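Local coordinates for uncharacterized protein (Neisseria meningitidis MC58, PDB 2R2A) that is of unknown function but, as the N-terminal domain of a zonular occludens toxin homologue in the P-loop NTPase clan, probably binds a nucleotide, at residues R40-T45 and P53-E58; M157-E162 and A177-Y182; E95-W100 and L129-K134. All blocks are in the same frame, centred on the assembly; numbering follows the deposited sequence.

Interaction 1. Residues R40-T45 and P53-E58; sequences RRKVFT and PHTYIE
V43, T45, T55 and I57 bind the two segments through their backbones, in the pattern of parallel β-strands. T55 N donates to V43 O at 2.7 Å, and T55 O receives T45 N at 2.9 Å, so T55 grips both neighbours of F44. T45 then hands the pattern on, T45 O taking the N-H of I57 N at 2.9 Å with the donor lying well above the carbonyl plane. Before the strands pair, the chains part slightly, and a water fills in by accepting from V43 N and donating to P53 O.

Apolar contacts follow on one face of the ladder. F44 and T55 run side by side, F44 CD2 3.7 Å from T55 CB, with the methyl CG2 of T55 also against the ring. I57 adds its CG2 branch beside F44 CB at 3.9 Å. Large hydrophobic residues suit this face because helix 77-80 lies over it, W80 meeting F44 and both M77 and W80 touching I57. The threonine, branched at CB, fits a strand and offers a methyl to the ring.

On the other face H54 reaches T45. A chi1 of 61° swings the imidazole across the methyl of T45, bringing H54 CD2 to 3.4 Å from T45 CG2, while H54 ND1 bonds to I52 O. T45 can give its methyl to the histidine because its hydroxyl points elsewhere, bonding to I92 O and I47 N. At the margin the aliphatic CE of K42 passes T55 OG1 while its ammonium group goes to N86.

Strand 43-45 is thus held between 55-58 and 90-93, all parallel, as in the parallel β-sheet of the P-loop NTPase fold.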
loop_
_atom_site.group_PDB
_atom_site.type_symbol
_atom_site.label_atom_id
_atom_site.label_comp_id
_atom_site.label_asym_id
_atom_site.label_seq_id
_atom_site.Cartn_x
_atom_site.Cartn_y
_atom_site.Cartn_z
ATOM N N ARG A 40 4.540 18.660 -1.289
ATOM C CA ARG A 40 3.834 17.357 -1.239
ATOM C C ARG A 40 4.460 16.447 -0.203
ATOM O O ARG A 40 5.676 16.493 0.036
ATOM C CB ARG A 40 3.851 16.653 -2.599
ATOM C CG ARG A 40 3.065 17.326 -3.674
ATOM C CD ARG A 40 3.565 16.945 -5.064
ATOM N NE ARG A 40 2.570 17.151 -6.130
ATOM C CZ ARG A 40 2.232 18.332 -6.660
ATOM N NH1 ARG A 40 2.770 19.472 -6.225
ATOM N NH2 ARG A 40 1.327 18.388 -7.629
ATOM N N ARG A 41 3.654 15.579 0.408
ATOM C CA ARG A 41 4.208 14.581 1.332
ATOM C C ARG A 41 5.143 13.643 0.549
ATOM O O ARG A 41 4.848 13.289 -0.589
ATOM C CB ARG A 41 3.072 13.766 1.981
ATOM C CG ARG A 41 2.206 14.659 2.860
ATOM C CD ARG A 41 0.973 13.912 3.325
ATOM N NE ARG A 41 1.314 12.788 4.182
ATOM C CZ ARG A 41 0.424 11.932 4.685
ATOM N NH1 ARG A 41 -0.868 12.079 4.413
ATOM N NH2 ARG A 41 0.827 10.901 5.439
ATOM N N LYS A 42 6.284 13.307 1.154
ATOM C CA LYS A 42 7.251 12.416 0.539
ATOM C C LYS A 42 6.597 11.042 0.350
ATOM O O LYS A 42 5.899 10.576 1.249
ATOM C CB LYS A 42 8.473 12.291 1.445
ATOM C CG LYS A 42 9.579 11.449 0.883
ATOM C CD LYS A 42 10.876 11.613 1.727
ATOM C CE LYS A 42 12.062 10.965 1.005
ATOM N NZ LYS A 42 13.319 10.834 1.840
ATOM N N VAL A 43 6.804 10.430 -0.820
ATOM C CA VAL A 43 6.259 9.098 -1.171
ATOM C C VAL A 43 7.397 8.056 -1.288
ATOM O O VAL A 43 8.375 8.279 -1.997
ATOM C CB VAL A 43 5.429 9.154 -2.488
ATOM C CG1 VAL A 43 4.850 7.759 -2.875
ATOM C CG2 VAL A 43 4.261 10.157 -2.369
ATOM N N PHE A 44 7.295 6.961 -0.543
ATOM C CA PHE A 44 8.231 5.833 -0.675
ATOM C C PHE A 44 7.476 4.737 -1.388
ATOM O O PHE A 44 6.352 4.410 -0.996
ATOM C CB PHE A 44 8.684 5.329 0.704
ATOM C CG PHE A 44 9.495 6.351 1.492
ATOM C CD1 PHE A 44 8.890 7.163 2.447
ATOM C CD2 PHE A 44 10.866 6.449 1.289
ATOM C CE1 PHE A 44 9.648 8.100 3.182
ATOM C CE2 PHE A 44 11.638 7.392 2.005
ATOM C CZ PHE A 44 11.017 8.209 2.953
ATOM N N THR A 45 8.054 4.170 -2.437
ATOM C CA THR A 45 7.362 3.075 -3.108
ATOM C C THR A 45 8.316 2.190 -3.857
ATOM O O THR A 45 9.453 2.579 -4.103
ATOM C CB THR A 45 6.199 3.582 -4.022
ATOM O OG1 THR A 45 5.408 2.480 -4.497
ATOM C CG2 THR A 45 6.717 4.417 -5.196
ATOM N N PRO A 53 7.116 12.064 -8.538
ATOM C CA PRO A 53 8.327 11.979 -7.730
ATOM C C PRO A 53 8.125 11.125 -6.482
ATOM O O PRO A 53 7.090 11.214 -5.825
ATOM C CB PRO A 53 8.625 13.448 -7.371
ATOM C CG PRO A 53 8.045 14.195 -8.502
ATOM C CD PRO A 53 6.791 13.464 -8.875
ATOM N N HIS A 54 9.092 10.271 -6.201
ATOM C CA HIS A 54 9.007 9.369 -5.070
ATOM C C HIS A 54 10.413 8.893 -4.748
ATOM O O HIS A 54 11.358 9.129 -5.509
ATOM C CB HIS A 54 8.084 8.162 -5.391
ATOM C CG HIS A 54 8.573 7.332 -6.533
ATOM N ND1 HIS A 54 8.455 7.738 -7.845
ATOM C CD2 HIS A 54 9.241 6.155 -6.560
ATOM C CE1 HIS A 54 9.018 6.840 -8.632
ATOM N NE2 HIS A 54 9.505 5.870 -7.878
ATOM N N THR A 55 10.552 8.237 -3.610
ATOM C CA THR A 55 11.783 7.553 -3.263
ATOM C C THR A 55 11.583 6.052 -3.382
ATOM O O THR A 55 10.635 5.519 -2.805
ATOM C CB THR A 55 12.178 7.903 -1.840
ATOM O OG1 THR A 55 12.357 9.323 -1.766
ATOM C CG2 THR A 55 13.440 7.195 -1.449
ATOM N N TYR A 56 12.468 5.389 -4.133
ATOM C CA TYR A 56 12.427 3.933 -4.306
ATOM C C TYR A 56 12.788 3.196 -3.025
ATOM O O TYR A 56 13.779 3.523 -2.360
ATOM C CB TYR A 56 13.357 3.465 -5.435
ATOM C CG TYR A 56 13.327 1.965 -5.678
ATOM C CD1 TYR A 56 14.379 1.149 -5.243
ATOM C CD2 TYR A 56 12.240 1.353 -6.338
ATOM C CE1 TYR A 56 14.367 -0.219 -5.451
ATOM C CE2 TYR A 56 12.222 -0.036 -6.546
ATOM C CZ TYR A 56 13.290 -0.806 -6.098
ATOM O OH TYR A 56 13.299 -2.167 -6.283
ATOM N N ILE A 57 11.988 2.178 -2.700
ATOM C CA ILE A 57 12.342 1.227 -1.644
ATOM C C ILE A 57 12.481 -0.200 -2.196
ATOM O O ILE A 57 11.636 -0.662 -2.979
ATOM C CB ILE A 57 11.350 1.288 -0.441
ATOM C CG1 ILE A 57 9.887 1.089 -0.878
ATOM C CG2 ILE A 57 11.486 2.619 0.267
ATOM C CD1 ILE A 57 8.870 1.044 0.313
ATOM N N GLU A 58 13.552 -0.885 -1.781
ATOM C CA GLU A 58 13.817 -2.269 -2.179
ATOM C C GLU A 58 13.065 -3.256 -1.293
ATOM O O GLU A 58 13.242 -3.272 -0.070
ATOM C CB GLU A 58 15.330 -2.590 -2.106
ATOM C CG GLU A 58 15.708 -3.970 -2.661
ATOM C CD GLU A 58 15.057 -4.234 -4.018
ATOM O OE1 GLU A 58 15.403 -3.541 -4.995
ATOM O OE2 GLU A 58 14.160 -5.104 -4.093
HETATM O O HOH W 1 8.299 12.014 -2.988
#

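Interaction 2. Residues M157-E162 and A177-Y182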
loop_
_atom_site.group_PDB
_atom_site.type_symbol
_atom_site.label_atom_id
_atom_site.label_comp_id
_atom_site.label_asym_id
_atom_site.label_seq_id
_atom_site.Cartn_x
_atom_site.Cartn_y
_atom_site.Cartn_z
HETATM N N MSE A 157 -16.141 -7.003 -16.579
HETATM C CA MSE A 157 -16.779 -5.867 -15.770
HETATM C C MSE A 157 -16.117 -5.919 -14.426
HETATM O O MSE A 157 -16.229 -6.930 -13.734
HETATM C CB MSE A 157 -18.340 -5.885 -15.528
HETATM C CG MSE A 157 -18.850 -4.882 -14.311
HETATM SE SE MSE A 157 -20.766 -4.469 -13.579
HETATM C CE MSE A 157 -20.928 -5.929 -12.300
ATOM N N ARG A 158 -15.428 -4.847 -14.054
ATOM C CA ARG A 158 -14.791 -4.807 -12.768
ATOM C C ARG A 158 -15.595 -3.964 -11.802
ATOM O O ARG A 158 -16.114 -2.931 -12.182
ATOM C CB ARG A 158 -13.383 -4.210 -12.897
ATOM C CG ARG A 158 -12.374 -5.218 -13.562
ATOM C CD ARG A 158 -11.055 -4.547 -13.879
ATOM N NE ARG A 158 -11.172 -3.562 -14.961
ATOM C CZ ARG A 158 -10.147 -2.840 -15.419
ATOM N NH1 ARG A 158 -8.941 -3.013 -14.879
ATOM N NH2 ARG A 158 -10.335 -1.963 -16.416
ATOM N N THR A 159 -15.737 -4.504 -10.607
ATOM C CA THR A 159 -16.373 -3.885 -9.455
ATOM C C THR A 159 -15.311 -3.633 -8.396
ATOM O O THR A 159 -14.467 -4.526 -8.088
ATOM C CB THR A 159 -17.398 -4.873 -8.876
ATOM O OG1 THR A 159 -18.328 -5.206 -9.912
ATOM C CG2 THR A 159 -18.190 -4.224 -7.695
ATOM N N LEU A 160 -15.331 -2.432 -7.826
ATOM C CA LEU A 160 -14.519 -2.152 -6.692
ATOM C C LEU A 160 -15.362 -2.444 -5.413
ATOM O O LEU A 160 -16.399 -1.850 -5.225
ATOM C CB LEU A 160 -14.158 -0.671 -6.750
ATOM C CG LEU A 160 -13.160 -0.291 -5.704
ATOM C CD1 LEU A 160 -11.817 -0.866 -6.153
ATOM C CD2 LEU A 160 -13.137 1.217 -5.637
ATOM N N LEU A 161 -14.899 -3.372 -4.588
ATOM C CA LEU A 161 -15.533 -3.713 -3.304
ATOM C C LEU A 161 -14.762 -2.939 -2.247
ATOM O O LEU A 161 -13.498 -2.896 -2.273
ATOM C CB LEU A 161 -15.447 -5.222 -3.053
ATOM C CG LEU A 161 -16.060 -6.168 -4.133
ATOM C CD1 LEU A 161 -15.850 -7.613 -3.708
ATOM C CD2 LEU A 161 -17.552 -5.895 -4.262
ATOM N N GLU A 162 -15.493 -2.368 -1.306
ATOM C CA GLU A 162 -14.855 -1.587 -0.251
ATOM C C GLU A 162 -15.372 -1.979 1.143
ATOM O O GLU A 162 -16.588 -2.045 1.367
ATOM C CB GLU A 162 -15.110 -0.096 -0.448
ATOM C CG GLU A 162 -14.322 0.730 0.550
ATOM C CD GLU A 162 -14.699 2.197 0.580
ATOM O OE1 GLU A 162 -15.280 2.727 -0.400
ATOM O OE2 GLU A 162 -14.379 2.812 1.616
ATOM N N ALA A 177 -19.627 -5.614 1.542
ATOM C CA ALA A 177 -18.873 -4.503 0.921
ATOM C C ALA A 177 -19.809 -3.446 0.347
ATOM O O ALA A 177 -20.971 -3.716 0.044
ATOM C CB ALA A 177 -17.974 -5.054 -0.189
ATOM N N PHE A 178 -19.269 -2.250 0.148
ATOM C CA PHE A 178 -19.890 -1.264 -0.672
ATOM C C PHE A 178 -19.278 -1.492 -2.065
ATOM O O PHE A 178 -18.061 -1.446 -2.222
ATOM C CB PHE A 178 -19.551 0.137 -0.172
ATOM C CG PHE A 178 -20.455 0.652 0.929
ATOM C CD1 PHE A 178 -21.072 -0.223 1.864
ATOM C CD2 PHE A 178 -20.664 2.007 1.064
ATOM C CE1 PHE A 178 -21.900 0.277 2.884
ATOM C CE2 PHE A 178 -21.480 2.509 2.073
ATOM C CZ PHE A 178 -22.123 1.637 2.967
ATOM N N SER A 179 -20.139 -1.676 -3.060
ATOM C CA SER A 179 -19.717 -2.021 -4.404
ATOM C C SER A 179 -19.891 -0.774 -5.259
ATOM O O SER A 179 -20.979 -0.144 -5.222
ATOM C CB SER A 179 -20.682 -3.098 -4.946
ATOM O OG SER A 179 -20.331 -4.383 -4.457
ATOM N N SER A 180 -18.856 -0.452 -6.040
ATOM C CA SER A 180 -18.950 0.596 -7.060
ATOM C C SER A 180 -18.243 0.169 -8.336
ATOM O O SER A 180 -17.412 -0.752 -8.360
ATOM C CB SER A 180 -18.395 1.938 -6.546
ATOM O OG SER A 180 -17.049 1.786 -6.138
ATOM N N ILE A 181 -18.619 0.816 -9.432
ATOM C CA ILE A 181 -17.981 0.504 -10.699
ATOM C C ILE A 181 -16.489 0.902 -10.611
ATOM O O ILE A 181 -16.158 1.925 -10.065
ATOM C CB ILE A 181 -18.707 1.238 -11.848
ATOM C CG1 ILE A 181 -18.213 0.725 -13.198
ATOM C CG2 ILE A 181 -18.631 2.759 -11.675
ATOM C CD1 ILE A 181 -18.553 -0.743 -13.401
ATOM N N TYR A 182 -15.612 0.074 -11.166
ATOM C CA TYR A 182 -14.170 0.381 -11.167
ATOM C C TYR A 182 -13.941 1.595 -12.067
ATOM O O TYR A 182 -14.451 1.625 -13.180
ATOM C CB TYR A 182 -13.431 -0.847 -11.683
ATOM C CG TYR A 182 -11.944 -0.675 -11.874
ATOM C CD1 TYR A 182 -11.071 -0.855 -10.806
ATOM C CD2 TYR A 182 -11.421 -0.338 -13.139
ATOM C CE1 TYR A 182 -9.704 -0.698 -10.989
ATOM C CE2 TYR A 182 -10.039 -0.192 -13.331
ATOM C CZ TYR A 182 -9.207 -0.357 -12.230
ATOM O OH TYR A 182 -7.856 -0.230 -12.418
HETATM O O HOH W 2 -6.965 -1.154 -15.252
#
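R158 to E162 pair with F178 to Y182 as antiparallel strands, the last two of a β-meander formed by strands 144-152, 158-163 and 178-181. L160 faces S180 in a hydrogen-bonded pair, L160 N giving to S180 O at 2.7 Å and S180 N returning to L160 O at 2.9 Å. E162 and F178 repeat this pair of backbone hydrogen bonds further on.

Packing is close toward the P-loop-like segment. The face of the R158 guanidinium is centred on Y182 CE2, with R158 CZ 3.4 Å from Y182 CE2, R158 CD over the ring toward its rim and the planes 31° apart. A bend at chi3 (-69°) brings the guanidinium to CE2. A long, flat cationic group and a broad aromatic suit each other here, and both also reach outside partners: R158 NH1 bonds to S16 O, Y182 OH to G17 O.

The outer edge is looser. The small polar S179 and S180 suit an exposed edge strand; F178 and I181 are apolar although exposed, and F178 turns its ring away. Beyond the two side chains R158 and Y182 a water joins them, accepting from R158 NH1 at 2.7 Å and donating to Y182 OH at 3.1 Å.

Interaction 3. Residues E95-W100 and L129-K134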
loop_
_atom_site.group_PDB
_atom_site.type_symbol
_atom_site.label_atom_id
_atom_site.label_comp_id
_atom_site.label_asym_id
_atom_site.label_seq_id
_atom_site.Cartn_x
_atom_site.Cartn_y
_atom_site.Cartn_z
ATOM N N GLU A 95 2.924 -5.674 -4.099
ATOM C CA GLU A 95 3.224 -7.090 -3.761
ATOM C C GLU A 95 3.798 -7.144 -2.342
ATOM O O GLU A 95 4.900 -7.629 -2.110
ATOM C CB GLU A 95 4.161 -7.748 -4.803
ATOM C CG GLU A 95 3.475 -8.012 -6.203
ATOM C CD GLU A 95 2.186 -8.923 -6.161
ATOM O OE1 GLU A 95 2.265 -10.135 -5.925
ATOM O OE2 GLU A 95 1.068 -8.405 -6.369
ATOM N N ALA A 96 3.017 -6.619 -1.404
ATOM C CA ALA A 96 3.464 -6.368 -0.051
ATOM C C ALA A 96 3.830 -7.614 0.742
ATOM O O ALA A 96 4.416 -7.478 1.823
ATOM C CB ALA A 96 2.381 -5.578 0.716
ATOM N N GLN A 97 3.414 -8.803 0.272
ATOM C CA GLN A 97 3.773 -10.049 0.925
ATOM C C GLN A 97 5.287 -10.254 0.918
ATOM O O GLN A 97 5.790 -11.047 1.679
ATOM C CB GLN A 97 3.047 -11.275 0.294
ATOM C CG GLN A 97 3.456 -11.695 -1.108
ATOM C CD GLN A 97 2.779 -10.907 -2.246
ATOM O OE1 GLN A 97 2.213 -9.860 -2.035
ATOM N NE2 GLN A 97 2.861 -11.437 -3.463
ATOM N N ASP A 98 6.000 -9.491 0.091
ATOM C CA ASP A 98 7.473 -9.511 0.072
ATOM C C ASP A 98 8.097 -8.854 1.304
ATOM O O ASP A 98 9.275 -9.115 1.613
ATOM C CB ASP A 98 7.992 -8.814 -1.196
ATOM C CG ASP A 98 7.655 -9.594 -2.452
ATOM O OD1 ASP A 98 7.258 -10.785 -2.336
ATOM O OD2 ASP A 98 7.760 -9.033 -3.554
ATOM N N VAL A 99 7.331 -8.011 1.991
ATOM C CA VAL A 99 7.843 -7.261 3.155
ATOM C C VAL A 99 7.199 -7.793 4.427
ATOM O O VAL A 99 7.896 -7.986 5.443
ATOM C CB VAL A 99 7.499 -5.755 3.068
ATOM C CG1 VAL A 99 8.119 -4.994 4.231
ATOM C CG2 VAL A 99 7.916 -5.175 1.741
ATOM N N TRP A 100 5.880 -8.037 4.368
ATOM C CA TRP A 100 5.049 -8.399 5.512
ATOM C C TRP A 100 4.228 -9.653 5.196
ATOM O O TRP A 100 2.995 -9.585 5.114
ATOM C CB TRP A 100 4.099 -7.246 5.863
ATOM C CG TRP A 100 4.840 -5.980 6.298
ATOM C CD1 TRP A 100 5.651 -5.856 7.384
ATOM C CD2 TRP A 100 4.842 -4.711 5.647
ATOM N NE1 TRP A 100 6.163 -4.582 7.454
ATOM C CE2 TRP A 100 5.652 -3.844 6.423
ATOM C CE3 TRP A 100 4.196 -4.201 4.517
ATOM C CZ2 TRP A 100 5.896 -2.528 6.062
ATOM C CZ3 TRP A 100 4.405 -2.875 4.179
ATOM C CH2 TRP A 100 5.249 -2.048 4.957
ATOM N N LEU A 129 -0.552 -3.292 -1.574
ATOM C CA LEU A 129 -1.252 -3.955 -2.669
ATOM C C LEU A 129 -0.779 -5.398 -2.674
ATOM O O LEU A 129 0.444 -5.682 -2.460
ATOM C CB LEU A 129 -0.871 -3.305 -4.009
ATOM C CG LEU A 129 -1.461 -1.927 -4.332
ATOM C CD1 LEU A 129 -0.953 -0.916 -3.361
ATOM C CD2 LEU A 129 -1.074 -1.542 -5.782
ATOM N N THR A 130 -1.716 -6.333 -2.881
ATOM C CA THR A 130 -1.250 -7.700 -2.967
ATOM C C THR A 130 -2.370 -8.430 -3.697
ATOM O O THR A 130 -3.442 -7.842 -3.927
ATOM C CB THR A 130 -0.925 -8.335 -1.556
ATOM O OG1 THR A 130 -0.405 -9.674 -1.746
ATOM C CG2 THR A 130 -2.186 -8.440 -0.695
ATOM N N GLN A 131 -2.140 -9.694 -4.032
ATOM C CA GLN A 131 -3.115 -10.444 -4.768
ATOM C C GLN A 131 -4.231 -10.996 -3.870
ATOM O O GLN A 131 -5.351 -11.240 -4.366
ATOM C CB GLN A 131 -2.428 -11.614 -5.509
ATOM C CG GLN A 131 -1.546 -11.049 -6.610
ATOM C CD GLN A 131 -0.677 -12.095 -7.245
ATOM O OE1 GLN A 131 -1.194 -13.053 -7.769
ATOM N NE2 GLN A 131 0.663 -11.914 -7.179
ATOM N N GLY A 132 -3.943 -11.223 -2.593
ATOM C CA GLY A 132 -4.965 -11.779 -1.694
ATOM C C GLY A 132 -4.585 -11.411 -0.266
ATOM O O GLY A 132 -3.403 -11.437 0.093
ATOM N N PRO A 133 -5.589 -11.089 0.569
ATOM C CA PRO A 133 -5.231 -10.594 1.901
ATOM C C PRO A 133 -4.422 -11.633 2.723
ATOM O O PRO A 133 -3.560 -11.246 3.487
ATOM C CB PRO A 133 -6.607 -10.348 2.587
ATOM C CG PRO A 133 -7.594 -10.443 1.561
ATOM C CD PRO A 133 -7.054 -11.180 0.354
ATOM N N LYS A 134 -4.691 -12.930 2.542
ATOM C CA LYS A 134 -4.058 -13.952 3.411
ATOM C C LYS A 134 -2.580 -14.206 3.109
ATOM O O LYS A 134 -1.940 -15.016 3.773
ATOM C CB LYS A 134 -4.850 -15.248 3.372
ATOM C CG LYS A 134 -6.271 -15.066 3.960
ATOM C CD LYS A 134 -7.037 -16.344 3.792
ATOM C CE LYS A 134 -8.245 -16.348 4.720
ATOM N NZ LYS A 134 -9.212 -17.447 4.411
#
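E95 OE1 and Q131 NE2 form the foremost polar link, a hydrogen bond of 2.7 Å that approaches the carboxylate from its syn side, 31° out of plane. The same oxygen takes a second N-H, from Q97 NE2 at 2.8 Å, and the two amides come from opposite faces of the carboxylate. Q97 in turn uses its other end: Q97 OE1 accepts the hydroxyl of T130 at 2.6 Å, T130 OG1 sitting above the plane of the amide carbonyl. A chi1 of 70° together with a bend at chi2 curls the glutamine back so that one amide can bridge T130 and E95. Glutamine suits this place because it offers an acceptor and a donor side by side.

The backbone adds a straighter bond, A96 N to L129 O at 2.9 Å. It joins the 3-10 turn 96-98 to strand 125-130, and the turn closes on itself through D98 N to E95 O. A96 CB lies 3.7 Å from L129 O, and having nothing beyond CB the alanine fits this buried spot. Around this, L129 turns its side chain to I10, I92 and D94, while T130 leans on L9 and T11 of strand 7-11.

D94 and E95 follow a hydrophobic strand, consistent with a Walker B motif. T130 and Q131 lie where strand 125-130 gives way to the following loop, where some related P-loop ATPases carry a polar sensor residue; no such role is established here. The directional chain T130 to Q97 to E95, with Q131 joining at the same oxygen, fixes the flip of the Q97 amide and probably restrains the E95 carboxylate.

Overall arrangement
All three contacts reach one mixed β-sheet. Interaction 1 ties strands on one flank, interaction 2 closes the antiparallel flank, and interaction 3 lies at strand 125-130 in between. Interactions 1 and 2 sit on opposite sides of the chain's centre, their own centres about 28 Å apart; interaction 3 is about 19 Å from the first and 20 Å from the second, centre to centre. Their common reference is the probable P-loop after strand 7-11: Y182 of interaction 2 and L129 of interaction 3 touch it, while T45 comes near without touching. A sulfate ion, probably from crystallisation, lies about 6 Å from the L129 side chain and may mark a phosphate pocket.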